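Local structure of FERM, RhoGEF and pleckstrin domain protein 2 (Danio rerio, 6D21) at residues P151-E154 with H155-K159. The protein probably activates the small GTPase RAC1 as a guanine nucleotide exchange factor in semaphorin signalling and actin remodelling, the present chain being its FERM domain. Numbering follows the deposited sequence.
Sequences PCQE and HVQEK
Q153 and Q157 join their side-chain amides where the loop turns into helix 157-164. NE2 of Q153 gives a nearly straight hydrogen bond (166°) to OE1 of Q157, 3.1 Å away. The bond uses a lone pair in the plane of the Q157 amide and lies in the plane of the Q153 amide, although the two planes are 46° apart. Q157 can reach back because its CG stands beside its own backbone N (chi1 -71°), which also sets that CG 3.1 Å from O of Q153.

Q153 to V156 form a type I beta turn, closed by N of V156 bonding to O of Q153 at 3.0 Å, and N of Q157 makes a weak bond, 3.4 Å, to O of E154. A water donates to O of E154 and accepts from N of E158, bridging the start of the helix. CG2 of V156 sits over the centre of the H155 ring, 3.4 Å above its plane, while CE1 of that ring lies 3.4 Å from O of C152.

The second shell fixes Q153: OE1 accepts hydrogen bonds from N of L149 and of L150, and NE2 gives a second one to O of N147. H155 bonds through NE2 to E117. Within the helical FERM central domain, the turn thus links helix 137-146, where L144 touches both glutamines, to helix 117-132, where V156 packs on E117 and A121.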
ATOM      1  N   PRO A 151     -12.578   1.655 -10.624  1.00 31.24           N
ATOM      2  CA  PRO A 151     -13.330   2.865 -10.270  1.00 29.45           C
ATOM      3  C   PRO A 151     -14.423   3.198 -11.307  1.00 45.92           C
ATOM      4  O   PRO A 151     -15.543   3.507 -10.919  1.00 51.69           O
ATOM      5  CB  PRO A 151     -12.249   3.949 -10.228  1.00 29.29           C
ATOM      6  CG  PRO A 151     -10.956   3.199  -9.971  1.00 24.45           C
ATOM      7  CD  PRO A 151     -11.117   1.875 -10.658  1.00 26.62           C
ATOM      8  N   CYS A 152     -14.103   3.108 -12.598  1.00 36.14           N
ATOM      9  CA  CYS A 152     -15.077   3.306 -13.674  1.00 43.45           C
ATOM     10  C   CYS A 152     -15.182   2.029 -14.489  1.00 47.04           C
ATOM     11  O   CYS A 152     -14.652   1.941 -15.592  1.00 43.57           O
ATOM     12  CB  CYS A 152     -14.680   4.463 -14.589  1.00 51.50           C
ATOM     13  SG  CYS A 152     -14.729   6.114 -13.857  1.00 49.16           S
ATOM     14  N   GLN A 153     -15.879   1.044 -13.948  1.00 35.73           N
ATOM     15  CA  GLN A 153     -15.830  -0.308 -14.486  1.00 30.87           C
ATOM     16  C   GLN A 153     -16.780  -0.596 -15.657  1.00 40.19           C
ATOM     17  O   GLN A 153     -16.499  -1.454 -16.496  1.00 38.39           O
ATOM     18  CB  GLN A 153     -16.108  -1.264 -13.335  1.00 33.18           C
ATOM     19  CG  GLN A 153     -16.438  -2.670 -13.688  1.00 31.23           C
ATOM     20  CD  GLN A 153     -16.433  -3.531 -12.446  1.00 39.57           C
ATOM     21  OE1 GLN A 153     -15.544  -3.402 -11.611  1.00 36.49           O
ATOM     22  NE2 GLN A 153     -17.441  -4.379 -12.298  1.00 36.25           N
ATOM     23  N   GLU A 154     -17.902   0.109 -15.721  1.00 35.25           N
ATOM     24  CA  GLU A 154     -18.954  -0.273 -16.655  1.00 40.96           C
ATOM     25  C   GLU A 154     -18.482  -0.462 -18.100  1.00 43.24           C
ATOM     26  O   GLU A 154     -18.780  -1.487 -18.709  1.00 39.74           O
ATOM     27  CB  GLU A 154     -20.086   0.751 -16.635  1.00 35.79           C
ATOM     28  CG  GLU A 154     -21.322   0.261 -17.330  1.00 39.16           C
ATOM     29  CD  GLU A 154     -22.399   1.336 -17.459  1.00 40.29           C
ATOM     30  OE1 GLU A 154     -22.272   2.419 -16.848  1.00 45.01           O
ATOM     31  OE2 GLU A 154     -23.362   1.093 -18.195  1.00 42.52           O
ATOM     32  N   HIS A 155     -17.744   0.503 -18.643  1.00 34.47           N
ATOM     33  CA  HIS A 155     -17.383   0.445 -20.064  1.00 44.14           C
ATOM     34  C   HIS A 155     -16.161  -0.441 -20.338  1.00 41.45           C
ATOM     35  O   HIS A 155     -15.735  -0.595 -21.484  1.00 39.56           O
ATOM     36  CB  HIS A 155     -17.118   1.850 -20.604  1.00 36.24           C
ATOM     37  CG  HIS A 155     -15.837   2.442 -20.112  1.00 34.37           C
ATOM     38  ND1 HIS A 155     -15.708   2.987 -18.852  1.00 42.46           N
ATOM     39  CD2 HIS A 155     -14.625   2.557 -20.702  1.00 33.79           C
ATOM     40  CE1 HIS A 155     -14.465   3.411 -18.687  1.00 44.38           C
ATOM     41  NE2 HIS A 155     -13.792   3.170 -19.800  1.00 36.71           N
ATOM     42  N   VAL A 156     -15.607  -1.019 -19.280  1.00 32.37           N
ATOM     43  CA  VAL A 156     -14.416  -1.866 -19.371  1.00 44.42           C
ATOM     44  C   VAL A 156     -14.804  -3.333 -19.161  1.00 42.03           C
ATOM     45  O   VAL A 156     -13.982  -4.242 -19.303  1.00 37.73           O
ATOM     46  CB  VAL A 156     -13.354  -1.429 -18.325  1.00 33.70           C
ATOM     47  CG1 VAL A 156     -12.028  -2.153 -18.525  1.00 40.01           C
ATOM     48  CG2 VAL A 156     -13.139   0.075 -18.395  1.00 37.71           C
ATOM     49  N   GLN A 157     -16.073  -3.567 -18.841  1.00 34.61           N
ATOM     50  CA  GLN A 157     -16.486  -4.897 -18.418  1.00 39.32           C
ATOM     51  C   GLN A 157     -16.352  -5.906 -19.550  1.00 42.31           C
ATOM     52  O   GLN A 157     -15.947  -7.041 -19.315  1.00 41.73           O
ATOM     53  CB  GLN A 157     -17.921  -4.870 -17.869  1.00 49.08           C
ATOM     54  CG  GLN A 157     -17.993  -4.164 -16.515  1.00 57.50           C
ATOM     55  CD  GLN A 157     -19.374  -4.171 -15.875  1.00 61.03           C
ATOM     56  OE1 GLN A 157     -19.501  -4.118 -14.642  1.00 57.68           O
ATOM     57  NE2 GLN A 157     -20.411  -4.225 -16.700  1.00 53.17           N
ATOM     58  N   GLU A 158     -16.669  -5.492 -20.774  1.00 35.74           N
ATOM     59  CA  GLU A 158     -16.533  -6.380 -21.930  1.00 43.62           C
ATOM     60  C   GLU A 158     -15.078  -6.807 -22.132  1.00 39.52           C
ATOM     61  O   GLU A 158     -14.793  -7.972 -22.395  1.00 41.26           O
ATOM     62  CB  GLU A 158     -17.061  -5.706 -23.196  1.00 56.09           C
ATOM     63  CG  GLU A 158     -18.565  -5.459 -23.188  1.00 69.51           C
ATOM     64  CD  GLU A 158     -19.368  -6.704 -22.847  1.00 74.79           C
ATOM     65  OE1 GLU A 158     -19.188  -7.734 -23.531  1.00 76.35           O
ATOM     66  OE2 GLU A 158     -20.179  -6.652 -21.894  1.00 75.34           O
ATOM     67  N   LYS A 159     -14.157  -5.860 -22.004  1.00 39.45           N
ATOM     68  CA  LYS A 159     -12.743  -6.181 -22.132  1.00 35.49           C
ATOM     69  C   LYS A 159     -12.262  -7.098 -21.021  1.00 38.44           C
ATOM     70  O   LYS A 159     -11.460  -8.006 -21.257  1.00 35.78           O
ATOM     71  CB  LYS A 159     -11.888  -4.924 -22.130  1.00 37.47           C
ATOM     72  CG  LYS A 159     -10.500  -5.219 -22.635  1.00 50.15           C
ATOM     73  CD  LYS A 159      -9.535  -4.095 -22.404  1.00 70.53           C
ATOM     74  CE  LYS A 159      -8.139  -4.585 -22.735  1.00 88.51           C
ATOM     75  NZ  LYS A 159      -8.048  -5.008 -24.166  1.00 96.21           N
TER
HETATM   76  O   HOH W   1     -18.103  -2.712 -21.246  1.00 44.59           O